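Hpr(Ser) kinase (Coxiella burnetii, PDB 3TQF) probably binds ATP and, as in its family, phosphorylates the carrier protein HPr on a serine and removes that phosphate again. Local coordinates at residues N10-D15 with H41-D46; D15-L20 with N151-M156; I27-L32 with I99-P104; L32-I37 with I70-I75; I49-E54 with E121-I126. One frame throughout, in Å; residues are numbered along the deposited sequence.

Contact 1. Residues N10-D15 with H41-D46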
# COMPACT_ATOMS: atom_id res chain seq x y z
N ASN A 10 -15.71 -12.49 6.03
CA ASN A 10 -15.09 -12.70 4.73
C ASN A 10 -14.21 -13.93 4.83
O ASN A 10 -13.62 -14.18 5.88
CB ASN A 10 -14.27 -11.49 4.30
CG ASN A 10 -15.09 -10.22 4.22
OD1 ASN A 10 -16.32 -10.26 4.13
ND2 ASN A 10 -14.42 -9.08 4.26
N PHE A 11 -14.12 -14.70 3.75
CA PHE A 11 -13.35 -15.94 3.74
C PHE A 11 -12.40 -15.94 2.56
O PHE A 11 -12.83 -15.90 1.41
CB PHE A 11 -14.31 -17.14 3.68
CG PHE A 11 -13.66 -18.46 3.98
CD1 PHE A 11 -12.72 -18.60 4.98
CD2 PHE A 11 -14.04 -19.59 3.28
CE1 PHE A 11 -12.14 -19.83 5.25
CE2 PHE A 11 -13.47 -20.83 3.55
CZ PHE A 11 -12.52 -20.95 4.54
N LEU A 12 -11.11 -15.98 2.87
CA LEU A 12 -10.06 -15.93 1.86
C LEU A 12 -9.11 -17.11 2.05
O LEU A 12 -8.97 -17.61 3.17
CB LEU A 12 -9.27 -14.62 1.99
CG LEU A 12 -10.09 -13.33 1.95
CD1 LEU A 12 -9.47 -12.27 2.83
CD2 LEU A 12 -10.22 -12.82 0.52
N VAL A 13 -8.48 -17.55 0.97
CA VAL A 13 -7.39 -18.50 1.07
C VAL A 13 -6.09 -17.70 1.00
O VAL A 13 -5.85 -16.98 0.02
CB VAL A 13 -7.43 -19.56 -0.04
CG1 VAL A 13 -6.26 -20.53 0.11
CG2 VAL A 13 -8.75 -20.31 -0.00
N ILE A 14 -5.29 -17.79 2.06
CA ILE A 14 -4.02 -17.07 2.18
C ILE A 14 -2.93 -18.03 2.60
O ILE A 14 -2.97 -18.60 3.69
CB ILE A 14 -4.09 -15.97 3.24
CG1 ILE A 14 -5.26 -15.02 2.98
CG2 ILE A 14 -2.78 -15.20 3.27
CD1 ILE A 14 -5.48 -13.99 4.09
N ASP A 15 -1.93 -18.21 1.73
CA ASP A 15 -0.81 -19.12 1.97
C ASP A 15 -1.31 -20.51 2.36
O ASP A 15 -0.84 -21.09 3.34
CB ASP A 15 0.10 -18.53 3.06
CG ASP A 15 1.43 -19.27 3.19
OD1 ASP A 15 1.89 -19.87 2.19
OD2 ASP A 15 2.02 -19.25 4.29
N HIS A 41 -3.50 -13.77 -3.51
CA HIS A 41 -4.30 -14.68 -2.69
C HIS A 41 -5.67 -14.86 -3.33
O HIS A 41 -5.90 -14.36 -4.42
CB HIS A 41 -4.40 -14.15 -1.26
CG HIS A 41 -3.06 -13.89 -0.63
ND1 HIS A 41 -2.07 -14.84 -0.58
CD2 HIS A 41 -2.55 -12.78 -0.05
CE1 HIS A 41 -1.00 -14.33 0.01
NE2 HIS A 41 -1.27 -13.08 0.34
N GLN A 42 -6.56 -15.59 -2.66
CA GLN A 42 -7.82 -15.99 -3.28
C GLN A 42 -9.03 -15.66 -2.42
O GLN A 42 -8.97 -15.70 -1.19
CB GLN A 42 -7.81 -17.50 -3.56
CG GLN A 42 -6.80 -17.93 -4.60
CD GLN A 42 -6.70 -19.43 -4.73
OE1 GLN A 42 -6.62 -20.14 -3.73
NE2 GLN A 42 -6.69 -19.93 -5.96
N LEU A 43 -10.13 -15.36 -3.10
CA LEU A 43 -11.42 -15.11 -2.47
C LEU A 43 -12.22 -16.41 -2.42
O LEU A 43 -12.28 -17.14 -3.40
CB LEU A 43 -12.20 -14.06 -3.27
CG LEU A 43 -13.67 -13.81 -2.92
CD1 LEU A 43 -13.83 -13.28 -1.50
CD2 LEU A 43 -14.26 -12.84 -3.93
N VAL A 44 -12.83 -16.69 -1.27
CA VAL A 44 -13.85 -17.72 -1.19
C VAL A 44 -15.20 -17.02 -1.17
O VAL A 44 -16.06 -17.32 -2.01
CB VAL A 44 -13.68 -18.63 0.04
CG1 VAL A 44 -14.63 -19.81 -0.05
CG2 VAL A 44 -12.26 -19.12 0.13
N CYS A 45 -15.39 -16.09 -0.24
CA CYS A 45 -16.66 -15.37 -0.16
C CYS A 45 -16.60 -14.05 0.62
O CYS A 45 -15.84 -13.91 1.57
CB CYS A 45 -17.72 -16.26 0.47
SG CYS A 45 -19.40 -15.87 -0.06
N ASP A 46 -17.42 -13.09 0.19
CA ASP A 46 -17.58 -11.81 0.88
C ASP A 46 -18.82 -11.90 1.76
O ASP A 46 -19.77 -12.63 1.43
CB ASP A 46 -17.76 -10.69 -0.16
CG ASP A 46 -17.34 -9.31 0.37
OD1 ASP A 46 -16.22 -9.18 0.94
OD2 ASP A 46 -18.12 -8.34 0.18
O HOH W 1 -1.63 -17.37 -0.99

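Contact 2. Residues D15-L20 with N151-M156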
# COMPACT_ATOMS: atom_id res chain seq x y z
N ASP A 15 -1.93 -18.21 1.73
CA ASP A 15 -0.81 -19.12 1.97
C ASP A 15 -1.31 -20.51 2.36
O ASP A 15 -0.84 -21.09 3.34
CB ASP A 15 0.10 -18.53 3.06
CG ASP A 15 1.43 -19.27 3.19
OD1 ASP A 15 1.89 -19.87 2.19
OD2 ASP A 15 2.02 -19.25 4.29
N LYS A 16 -2.26 -21.03 1.59
CA LYS A 16 -2.88 -22.35 1.83
C LYS A 16 -3.87 -22.39 3.02
O LYS A 16 -4.52 -23.41 3.22
CB LYS A 16 -1.83 -23.46 2.01
CG LYS A 16 -0.78 -23.56 0.91
CD LYS A 16 -1.18 -24.51 -0.22
CE LYS A 16 -0.01 -25.40 -0.68
NZ LYS A 16 1.27 -24.66 -0.85
N MSE A 17 -3.97 -21.30 3.78
CA MSE A 17 -4.83 -21.24 4.96
C MSE A 17 -6.16 -20.55 4.64
O MSE A 17 -6.19 -19.39 4.22
CB MSE A 17 -4.16 -20.43 6.07
CG MSE A 17 -2.74 -20.82 6.42
SE MSE A 17 -2.67 -22.23 7.75
CE MSE A 17 -2.87 -23.76 6.56
N GLY A 18 -7.27 -21.25 4.86
CA GLY A 18 -8.58 -20.63 4.86
C GLY A 18 -8.73 -19.71 6.05
O GLY A 18 -8.73 -20.17 7.19
N VAL A 19 -8.85 -18.41 5.78
CA VAL A 19 -8.83 -17.38 6.81
C VAL A 19 -10.15 -16.61 6.82
O VAL A 19 -10.56 -16.06 5.80
CB VAL A 19 -7.68 -16.38 6.56
CG1 VAL A 19 -7.68 -15.28 7.62
CG2 VAL A 19 -6.34 -17.12 6.51
N LEU A 20 -10.80 -16.58 7.99
CA LEU A 20 -12.03 -15.82 8.20
C LEU A 20 -11.68 -14.43 8.74
O LEU A 20 -10.96 -14.32 9.72
CB LEU A 20 -12.92 -16.53 9.22
CG LEU A 20 -13.42 -17.94 8.89
CD1 LEU A 20 -14.08 -18.57 10.10
CD2 LEU A 20 -14.38 -17.91 7.73
N ASN A 151 2.98 -16.56 9.35
CA ASN A 151 3.53 -16.89 10.67
C ASN A 151 2.70 -17.95 11.36
O ASN A 151 3.24 -18.84 12.02
CB ASN A 151 3.61 -15.65 11.57
CG ASN A 151 5.00 -15.04 11.61
OD1 ASN A 151 5.81 -15.24 10.70
ND2 ASN A 151 5.28 -14.30 12.66
N HIS A 152 1.38 -17.85 11.21
CA HIS A 152 0.47 -18.83 11.80
C HIS A 152 0.70 -20.22 11.22
O HIS A 152 0.76 -21.21 11.96
CB HIS A 152 -0.99 -18.41 11.62
CG HIS A 152 -1.96 -19.42 12.12
ND1 HIS A 152 -2.28 -19.55 13.46
CD2 HIS A 152 -2.66 -20.39 11.48
CE1 HIS A 152 -3.15 -20.54 13.61
NE2 HIS A 152 -3.39 -21.06 12.42
N ARG A 153 0.84 -20.30 9.90
CA ARG A 153 1.08 -21.58 9.23
C ARG A 153 2.39 -22.21 9.68
O ARG A 153 2.44 -23.42 9.91
CB ARG A 153 1.08 -21.40 7.72
CG ARG A 153 1.48 -22.65 6.95
CD ARG A 153 0.86 -22.67 5.57
NE ARG A 153 1.46 -23.72 4.75
CZ ARG A 153 2.45 -23.54 3.88
NH1 ARG A 153 2.99 -22.34 3.67
NH2 ARG A 153 2.91 -24.58 3.20
N LEU A 154 3.43 -21.41 9.81
CA LEU A 154 4.70 -21.90 10.35
C LEU A 154 4.52 -22.41 11.78
O LEU A 154 5.06 -23.46 12.14
CB LEU A 154 5.78 -20.82 10.31
CG LEU A 154 6.33 -20.48 8.92
CD1 LEU A 154 7.30 -19.32 9.02
CD2 LEU A 154 6.99 -21.69 8.29
N LYS A 155 3.75 -21.69 12.58
CA LYS A 155 3.50 -22.07 13.97
C LYS A 155 2.73 -23.39 14.09
O LYS A 155 3.07 -24.23 14.92
CB LYS A 155 2.76 -20.95 14.70
CG LYS A 155 2.53 -21.23 16.18
CD LYS A 155 2.36 -19.96 17.00
CE LYS A 155 2.37 -20.29 18.50
NZ LYS A 155 2.53 -19.07 19.36
N MSE A 156 1.72 -23.57 13.25
CA MSE A 156 0.94 -24.81 13.23
C MSE A 156 1.79 -25.98 12.75
O MSE A 156 1.65 -27.09 13.25
CB MSE A 156 -0.30 -24.68 12.34
CG MSE A 156 -1.39 -23.75 12.88
SE MSE A 156 -1.93 -24.08 14.74
CE MSE A 156 -0.79 -22.77 15.62

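Contact 3. Residues I27-L32 with I99-P104. With PO4 (phosphate ion), chain C.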
# COMPACT_ATOMS: atom_id res chain seq x y z
N ILE A 27 -14.68 -0.42 8.26
CA ILE A 27 -13.28 -0.30 8.64
C ILE A 27 -12.32 -0.70 7.51
O ILE A 27 -11.11 -0.59 7.67
CB ILE A 27 -12.96 -1.13 9.91
CG1 ILE A 27 -13.14 -2.63 9.64
CG2 ILE A 27 -13.83 -0.68 11.07
CD1 ILE A 27 -12.91 -3.50 10.86
N GLY A 28 -12.85 -1.17 6.38
CA GLY A 28 -12.04 -1.54 5.23
C GLY A 28 -11.80 -3.04 5.05
O GLY A 28 -10.77 -3.43 4.50
N LYS A 29 -12.74 -3.86 5.52
CA LYS A 29 -12.66 -5.32 5.37
C LYS A 29 -12.69 -5.74 3.91
O LYS A 29 -11.83 -6.49 3.45
CB LYS A 29 -13.81 -6.01 6.09
CG LYS A 29 -13.79 -5.90 7.60
CD LYS A 29 -15.03 -6.56 8.23
CE LYS A 29 -16.27 -5.71 8.01
NZ LYS A 29 -17.50 -6.29 8.62
N SER A 30 -13.70 -5.27 3.18
CA SER A 30 -13.82 -5.59 1.75
C SER A 30 -12.64 -5.03 0.95
O SER A 30 -12.20 -5.63 -0.03
CB SER A 30 -15.14 -5.05 1.18
OG SER A 30 -16.24 -5.82 1.64
N GLU A 31 -12.14 -3.87 1.37
CA GLU A 31 -10.95 -3.29 0.79
C GLU A 31 -9.73 -4.15 1.08
O GLU A 31 -8.83 -4.26 0.26
CB GLU A 31 -10.75 -1.87 1.32
CG GLU A 31 -11.76 -0.84 0.78
CD GLU A 31 -13.02 -0.71 1.64
OE1 GLU A 31 -13.56 -1.73 2.12
OE2 GLU A 31 -13.50 0.44 1.82
N LEU A 32 -9.70 -4.77 2.26
CA LEU A 32 -8.63 -5.70 2.61
C LEU A 32 -8.65 -6.95 1.74
O LEU A 32 -7.60 -7.42 1.30
CB LEU A 32 -8.71 -6.09 4.09
CG LEU A 32 -7.69 -7.11 4.60
CD1 LEU A 32 -6.27 -6.68 4.26
CD2 LEU A 32 -7.85 -7.30 6.11
N ILE A 99 -9.36 -14.35 11.95
CA ILE A 99 -8.78 -13.08 12.39
C ILE A 99 -9.89 -12.08 12.66
O ILE A 99 -10.78 -11.89 11.83
CB ILE A 99 -7.80 -12.50 11.36
CG1 ILE A 99 -6.63 -13.45 11.13
CG2 ILE A 99 -7.28 -11.14 11.83
CD1 ILE A 99 -5.74 -13.03 9.98
N SER A 100 -9.83 -11.46 13.83
CA SER A 100 -10.81 -10.47 14.25
C SER A 100 -10.13 -9.12 14.34
O SER A 100 -9.31 -8.89 15.23
CB SER A 100 -11.39 -10.87 15.60
OG SER A 100 -12.45 -10.01 15.98
N LEU A 101 -10.45 -8.22 13.40
CA LEU A 101 -9.84 -6.90 13.33
C LEU A 101 -10.45 -6.00 14.39
O LEU A 101 -11.66 -5.77 14.37
CB LEU A 101 -10.05 -6.27 11.96
CG LEU A 101 -9.47 -7.01 10.75
CD1 LEU A 101 -9.91 -6.32 9.47
CD2 LEU A 101 -7.95 -7.09 10.82
N VAL A 102 -9.62 -5.49 15.29
CA VAL A 102 -10.08 -4.73 16.45
C VAL A 102 -9.47 -3.34 16.45
O VAL A 102 -8.33 -3.17 16.04
CB VAL A 102 -9.68 -5.44 17.76
CG1 VAL A 102 -10.10 -4.62 18.97
CG2 VAL A 102 -10.28 -6.83 17.81
N LYS A 103 -10.24 -2.36 16.91
CA LYS A 103 -9.74 -0.99 17.04
C LYS A 103 -8.76 -0.98 18.20
O LYS A 103 -9.05 -1.53 19.26
CB LYS A 103 -10.88 -0.01 17.32
CG LYS A 103 -12.03 -0.02 16.30
CD LYS A 103 -11.86 1.02 15.19
CE LYS A 103 -13.15 1.18 14.40
NZ LYS A 103 -14.19 1.95 15.14
N PRO A 104 -7.58 -0.35 18.02
CA PRO A 104 -6.55 -0.32 19.05
C PRO A 104 -7.06 -0.00 20.45
O PRO A 104 -6.59 -0.61 21.42
CB PRO A 104 -5.61 0.77 18.56
CG PRO A 104 -5.71 0.69 17.08
CD PRO A 104 -7.11 0.28 16.77
P PO4 C . -16.00 -2.78 5.29
O1 PO4 C . -15.16 -3.16 6.48
O2 PO4 C . -17.42 -2.51 5.74
O3 PO4 C . -15.41 -1.54 4.65
O4 PO4 C . -15.99 -3.90 4.28

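Contact 4. Residues L32-I37 with I70-I75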
# COMPACT_ATOMS: atom_id res chain seq x y z
N LEU A 32 -9.70 -4.77 2.26
CA LEU A 32 -8.63 -5.70 2.61
C LEU A 32 -8.65 -6.95 1.74
O LEU A 32 -7.60 -7.42 1.30
CB LEU A 32 -8.71 -6.09 4.09
CG LEU A 32 -7.69 -7.11 4.60
CD1 LEU A 32 -6.27 -6.68 4.26
CD2 LEU A 32 -7.85 -7.30 6.11
N SER A 33 -9.85 -7.49 1.48
CA SER A 33 -9.99 -8.64 0.60
C SER A 33 -9.39 -8.33 -0.77
O SER A 33 -8.54 -9.06 -1.26
CB SER A 33 -11.45 -9.06 0.44
OG SER A 33 -11.95 -9.67 1.63
N LEU A 34 -9.82 -7.22 -1.36
CA LEU A 34 -9.32 -6.79 -2.66
C LEU A 34 -7.79 -6.72 -2.67
O LEU A 34 -7.15 -7.29 -3.55
CB LEU A 34 -9.90 -5.42 -3.05
CG LEU A 34 -9.69 -4.97 -4.50
CD1 LEU A 34 -10.36 -5.91 -5.48
CD2 LEU A 34 -10.19 -3.54 -4.72
N ALA A 35 -7.22 -6.04 -1.68
CA ALA A 35 -5.76 -5.90 -1.58
C ALA A 35 -5.07 -7.26 -1.48
O ALA A 35 -4.05 -7.49 -2.12
CB ALA A 35 -5.39 -5.03 -0.40
N LEU A 36 -5.63 -8.17 -0.69
CA LEU A 36 -5.10 -9.52 -0.58
C LEU A 36 -5.20 -10.28 -1.91
O LEU A 36 -4.27 -11.02 -2.27
CB LEU A 36 -5.80 -10.29 0.53
CG LEU A 36 -5.42 -9.85 1.95
CD1 LEU A 36 -6.40 -10.39 2.97
CD2 LEU A 36 -4.01 -10.28 2.30
N ILE A 37 -6.29 -10.10 -2.65
CA ILE A 37 -6.41 -10.69 -4.00
C ILE A 37 -5.29 -10.16 -4.90
O ILE A 37 -4.72 -10.91 -5.69
CB ILE A 37 -7.79 -10.38 -4.68
CG1 ILE A 37 -8.98 -10.85 -3.84
CG2 ILE A 37 -7.86 -11.03 -6.07
CD1 ILE A 37 -8.88 -12.27 -3.36
N ILE A 70 -17.46 -8.95 -4.98
CA ILE A 70 -17.10 -8.19 -3.79
C ILE A 70 -17.73 -6.81 -3.91
O ILE A 70 -17.75 -6.24 -4.99
CB ILE A 70 -15.56 -7.99 -3.69
CG1 ILE A 70 -14.89 -9.24 -3.15
CG2 ILE A 70 -15.20 -6.81 -2.80
CD1 ILE A 70 -13.37 -9.08 -2.97
N LEU A 71 -18.25 -6.29 -2.81
CA LEU A 71 -18.78 -4.93 -2.78
C LEU A 71 -17.81 -4.02 -2.03
O LEU A 71 -17.40 -4.33 -0.91
CB LEU A 71 -20.15 -4.90 -2.12
CG LEU A 71 -20.81 -3.52 -1.95
CD1 LEU A 71 -21.14 -2.90 -3.30
CD2 LEU A 71 -22.06 -3.63 -1.09
N ILE A 72 -17.44 -2.90 -2.66
CA ILE A 72 -16.60 -1.89 -2.03
C ILE A 72 -17.24 -0.53 -2.28
O ILE A 72 -17.43 -0.14 -3.43
CB ILE A 72 -15.17 -1.90 -2.61
CG1 ILE A 72 -14.46 -3.20 -2.25
CG2 ILE A 72 -14.38 -0.71 -2.10
CD1 ILE A 72 -13.03 -3.27 -2.75
N THR A 73 -17.58 0.17 -1.21
CA THR A 73 -18.29 1.44 -1.34
C THR A 73 -17.42 2.44 -2.08
O THR A 73 -16.25 2.61 -1.75
CB THR A 73 -18.72 2.00 0.03
OG1 THR A 73 -17.58 2.12 0.88
CG2 THR A 73 -19.76 1.07 0.69
N GLY A 74 -17.99 3.08 -3.09
CA GLY A 74 -17.25 3.95 -3.99
C GLY A 74 -17.10 3.30 -5.35
O GLY A 74 -17.28 3.95 -6.37
N ILE A 75 -16.77 2.01 -5.34
CA ILE A 75 -16.60 1.23 -6.56
C ILE A 75 -17.91 0.56 -6.94
O ILE A 75 -18.35 0.64 -8.09
CB ILE A 75 -15.54 0.13 -6.38
CG1 ILE A 75 -14.20 0.74 -5.95
CG2 ILE A 75 -15.38 -0.67 -7.66
CD1 ILE A 75 -13.14 -0.30 -5.59

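Contact 5. Residues I49-E54 with E121-I126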
# COMPACT_ATOMS: atom_id res chain seq x y z
N ILE A 49 -20.83 -16.78 4.73
CA ILE A 49 -20.21 -18.05 4.37
C ILE A 49 -21.09 -19.22 4.80
O ILE A 49 -21.57 -19.25 5.93
CB ILE A 49 -18.87 -18.25 5.11
CG1 ILE A 49 -18.01 -17.00 5.03
CG2 ILE A 49 -18.09 -19.41 4.52
CD1 ILE A 49 -16.91 -17.01 6.05
N ASP A 50 -21.30 -20.18 3.91
CA ASP A 50 -21.91 -21.45 4.29
C ASP A 50 -20.83 -22.34 4.90
O ASP A 50 -19.73 -22.43 4.36
CB ASP A 50 -22.56 -22.15 3.09
CG ASP A 50 -23.73 -21.38 2.52
OD1 ASP A 50 -24.02 -20.25 2.98
OD2 ASP A 50 -24.38 -21.91 1.59
N LEU A 51 -21.15 -22.97 6.03
CA LEU A 51 -20.23 -23.86 6.72
C LEU A 51 -20.79 -25.27 6.79
O LEU A 51 -22.01 -25.46 6.83
CB LEU A 51 -19.97 -23.35 8.14
CG LEU A 51 -19.30 -21.99 8.33
CD1 LEU A 51 -19.24 -21.66 9.81
CD2 LEU A 51 -17.91 -21.94 7.72
N LYS A 52 -19.91 -26.27 6.80
CA LYS A 52 -20.31 -27.66 6.97
C LYS A 52 -19.14 -28.53 7.44
O LYS A 52 -17.98 -28.14 7.30
CB LYS A 52 -20.88 -28.23 5.67
CG LYS A 52 -19.89 -28.27 4.51
CD LYS A 52 -20.49 -28.88 3.25
CE LYS A 52 -19.54 -28.75 2.06
NZ LYS A 52 -20.06 -29.42 0.84
N GLN A 53 -19.46 -29.70 7.98
CA GLN A 53 -18.44 -30.66 8.41
C GLN A 53 -18.38 -31.86 7.47
O GLN A 53 -19.39 -32.55 7.27
CB GLN A 53 -18.71 -31.13 9.84
CG GLN A 53 -17.88 -30.42 10.88
CD GLN A 53 -18.22 -30.84 12.29
OE1 GLN A 53 -18.46 -32.02 12.56
NE2 GLN A 53 -18.23 -29.88 13.21
N GLU A 54 -17.21 -32.10 6.90
CA GLU A 54 -16.98 -33.25 6.02
C GLU A 54 -15.60 -33.87 6.27
O GLU A 54 -14.58 -33.24 6.00
CB GLU A 54 -17.08 -32.83 4.55
CG GLU A 54 -18.50 -32.49 4.10
CD GLU A 54 -18.61 -32.28 2.60
OE1 GLU A 54 -17.69 -31.66 2.01
OE2 GLU A 54 -19.62 -32.73 2.01
N GLU A 121 -12.04 -19.85 18.68
CA GLU A 121 -13.44 -19.75 18.28
C GLU A 121 -14.02 -21.14 18.11
O GLU A 121 -13.40 -21.99 17.48
CB GLU A 121 -13.56 -19.01 16.94
CG GLU A 121 -13.50 -17.50 17.05
CD GLU A 121 -14.77 -16.83 16.59
OE1 GLU A 121 -15.83 -17.08 17.21
OE2 GLU A 121 -14.70 -16.05 15.62
N ILE A 122 -15.21 -21.35 18.65
CA ILE A 122 -15.94 -22.60 18.44
C ILE A 122 -16.85 -22.41 17.23
O ILE A 122 -17.86 -21.70 17.30
CB ILE A 122 -16.79 -23.01 19.66
CG1 ILE A 122 -15.98 -22.88 20.96
CG2 ILE A 122 -17.29 -24.43 19.49
CD1 ILE A 122 -14.61 -23.50 20.91
N ILE A 123 -16.48 -23.03 16.11
CA ILE A 123 -17.28 -22.98 14.89
C ILE A 123 -17.83 -24.39 14.62
O ILE A 123 -17.09 -25.29 14.25
CB ILE A 123 -16.46 -22.48 13.69
CG1 ILE A 123 -15.69 -21.21 14.06
CG2 ILE A 123 -17.36 -22.23 12.49
CD1 ILE A 123 -14.97 -20.55 12.91
N LEU A 124 -19.13 -24.56 14.82
CA LEU A 124 -19.77 -25.87 14.74
C LEU A 124 -19.01 -26.91 15.56
O LEU A 124 -18.78 -28.03 15.10
CB LEU A 124 -19.91 -26.33 13.28
CG LEU A 124 -20.74 -25.41 12.39
CD1 LEU A 124 -20.80 -25.95 10.96
CD2 LEU A 124 -22.14 -25.25 12.96
N GLY A 125 -18.63 -26.53 16.78
CA GLY A 125 -17.97 -27.43 17.72
C GLY A 125 -16.51 -27.72 17.44
O GLY A 125 -15.92 -28.59 18.08
N ILE A 126 -15.92 -27.00 16.49
CA ILE A 126 -14.51 -27.19 16.15
C ILE A 126 -13.71 -25.97 16.63
O ILE A 126 -14.14 -24.84 16.46
CB ILE A 126 -14.33 -27.41 14.64
CG1 ILE A 126 -14.88 -28.80 14.26
CG2 ILE A 126 -12.87 -27.30 14.23
CD1 ILE A 126 -14.66 -29.18 12.82

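Contact 1. Residues N10-D15 with H41-D46
F11 and V44 lie side by side across a classic beta bulge in the antiparallel pairing of strands 10-14 and 42-45, where V44 and C45 both face F11. F11 O takes both amides of the bulge: V44 N at 2.8 Å, tilted somewhat from the carbonyl plane, and C45 N at 3.1 Å. With CG anti to the backbone N (chi1 -167°), the F11 ring runs along V44, CD2 packing on CG1. V13, on the same face of the sheet as F11, has its CG2 3.7 Å from V44 CG2, and next to it Q42 extends in the same direction, sending NE2 on to the carbonyl of D87. L12 and L43, a non-hydrogen-bonded pair, occupy the other face and meet through L12 CD2 and L43 CD1, with helix 29-38 covering L12. N10 and D46 run alongside each other with planes 25° apart, but their oxygens do not bond: N10 OD1 accepts from D47 N. Beyond the pairing, H41 NE2 bonds to E146, while a water in the plane of the H41 ring joins ND1 to D15 N. I14 CG2 sits over the centre of that ring in a CH-pi contact, 3.8 Å from the centroid.

Contact 2. Residues D15-L20 with N151-M156
R153 NH1 reaches both carboxylate oxygens of D15, at 3.1 Å from OD1 in a salt bridge and at 3.3 Å from OD2 in a weak hydrogen bond. The carboxylate and guanidinium planes stand 89° apart, so this is a one-nitrogen grip and not a flat, two-pronged pairing. R153 gets there by stretching out from CG to NE after leaving the helix with CG anti to the backbone N (chi1 173°), and its NE pairs with E157 one turn on. K16 CG lies over one face of the guanidinium, whereas K16 NZ is a like charge 4.4 Å from R153 NH2, partly offset, presumably, by the two acids. Below the polar end, the bent selenomethionine M17 rests its SE on R153 CB at 3.8 Å and approaches the H152 ring at its edge, 5.3 Å from the centroid. H152 ND1 bonds to Y118. The contact thus fastens the turn between strands 10-14 and 17-23 to helix 141-165, with M17 also touching H96 of strand 92-102 and V149 of the helix.

Contact 3. Residues I27-L32 with I99-P104
The loop at I27 and G28 leads into helix 29-38 with G28 as N-cap; between 27-32 and 99-104 the closest CA atoms, those of K29 and L101, are 8.6 Å apart, so side chains alone bridge the gap. I27 holds CG1 between its backbone N and carbonyl carbon (chi1 65°), which sends CD1 obliquely onto L101 CB at 4.1 Å and leaves CG2 to pack on K103 CE at 3.9 Å. L101 and L32 reach toward each other tip to tip, CD1 to CD2, while K29 adds its CG to the edge of this patch. I145 of helix 141-165 touches both leucines. Backbone amides of 27-30 turn toward a bound phosphate: K29 N meets phosphate O1 at 2.7 Å and S30 N meets phosphate O4 at 2.9 Å. G28 N reaches phosphate O3 at 3.1 Å, and I27 N makes a weaker bond to O1. N26 N also bonds to the phosphate. K29 folds back at chi3 (-73°), its NZ bonding to G23 O. At the backbone angles of G28 a side chain would jam against the I27 carbonyl. Strand, loop and helix, with amides wrapped round a phosphate probably from the crystallisation liquor, fit a P-loop (Walker A), consistent with the ATP binding expected of this family.

Contact 4. Residues L32-I37 with I70-I75
L34 places CG anti to its backbone N (chi1 -168°) and I72 places CG1 anti to its carbonyl carbon (chi1 -66°), extended on to CD1; together these torsions bring L34 CD2 and I72 CD1 to 3.5 Å. The two side chains meet at about a right angle, and the I72 methyl CD1 also lies 3.8 Å from L34 CB, so it rests against the flank of the leucine as well as its end. I70 is also extended beyond CG1. Two residues earlier on strand 69-72, it points toward the helix like I72 and sets its CD1 on S33 CB at 3.9 Å. I75, beyond the turn, makes a looser approach, its CD1 4.5 Å from L34 CD2. That turn is tied by I75 N bonding to I72 O at 3.0 Å, with G74 at positive phi within it. No hydrogen bond joins the segments: the meeting is wholly apolar and buried, and the axes of 32-37 and 70-72 pass 9.7 Å apart at 120°. The two-stranded antiparallel sheet 69-72/76-79 thus covers one flank of helix 29-38, with I78 touching both L34 and I72 and F84 of helix 80-84 packing on L34. On another flank L36 meets L12 and I14 of strand 10-14, while T147 of the third subunit also packs against L34.

Contact 5. Residues I49-E54 with E121-I126
This is a side-chain contact, largely apolar, between strand 48-53 and the end of strand 117-123 with its following turn, two strands of the large mixed sheet that are not paired with each other. L51 CD1 packs on I123 CG2, the two side chains crossing at about a right angle. The I123 rotamer, with CG2 anti to the backbone N, turns that methyl to L51. L124 sends CD1 to L51 CB at 3.9 Å. The partner turn is a type I' beta turn, I123 to I126, closing the hairpin of strands 117-123 and 126-134 through paired backbone bonds, I123 N to I126 O at 3.0 Å and I126 N to I123 O at 3.1 Å. W7 of strand 5-8 touches both L51 and I123, and L58 of strand 58-61 packs on I123, L124 and I126. Q53, extended beyond CG, comes from the direction opposite to I126 and brings NE2 3.7 Å from I126 CD1. Its amide also lies close to the L124 carbonyl, but at an angle too poor for a hydrogen bond.

Contacts 1, 2, 3 and 5 all reach the large mixed sheet, and contact 4 attaches the small sheet 69-72/76-79 to helix 29-38, which it shares with contact 3. Contacts 1 and 2 share D15, their centres about 12 Å apart, strands 10-14 and 17-23 being neighbours. Along the chain, 27-32 comes soon after 15-20, and both later partners, 99-104 and then 151-156, come after it, so contact 3 falls within the span of contact 2. Contacts 4 and 5 lie farthest apart, centres about 25 Å, on opposite sides of the chain's centre. Helix 29-38, which follows the probable P-loop, lies between the large sheet and the small one, and contacts 3 and 4 both also touch the third subunit.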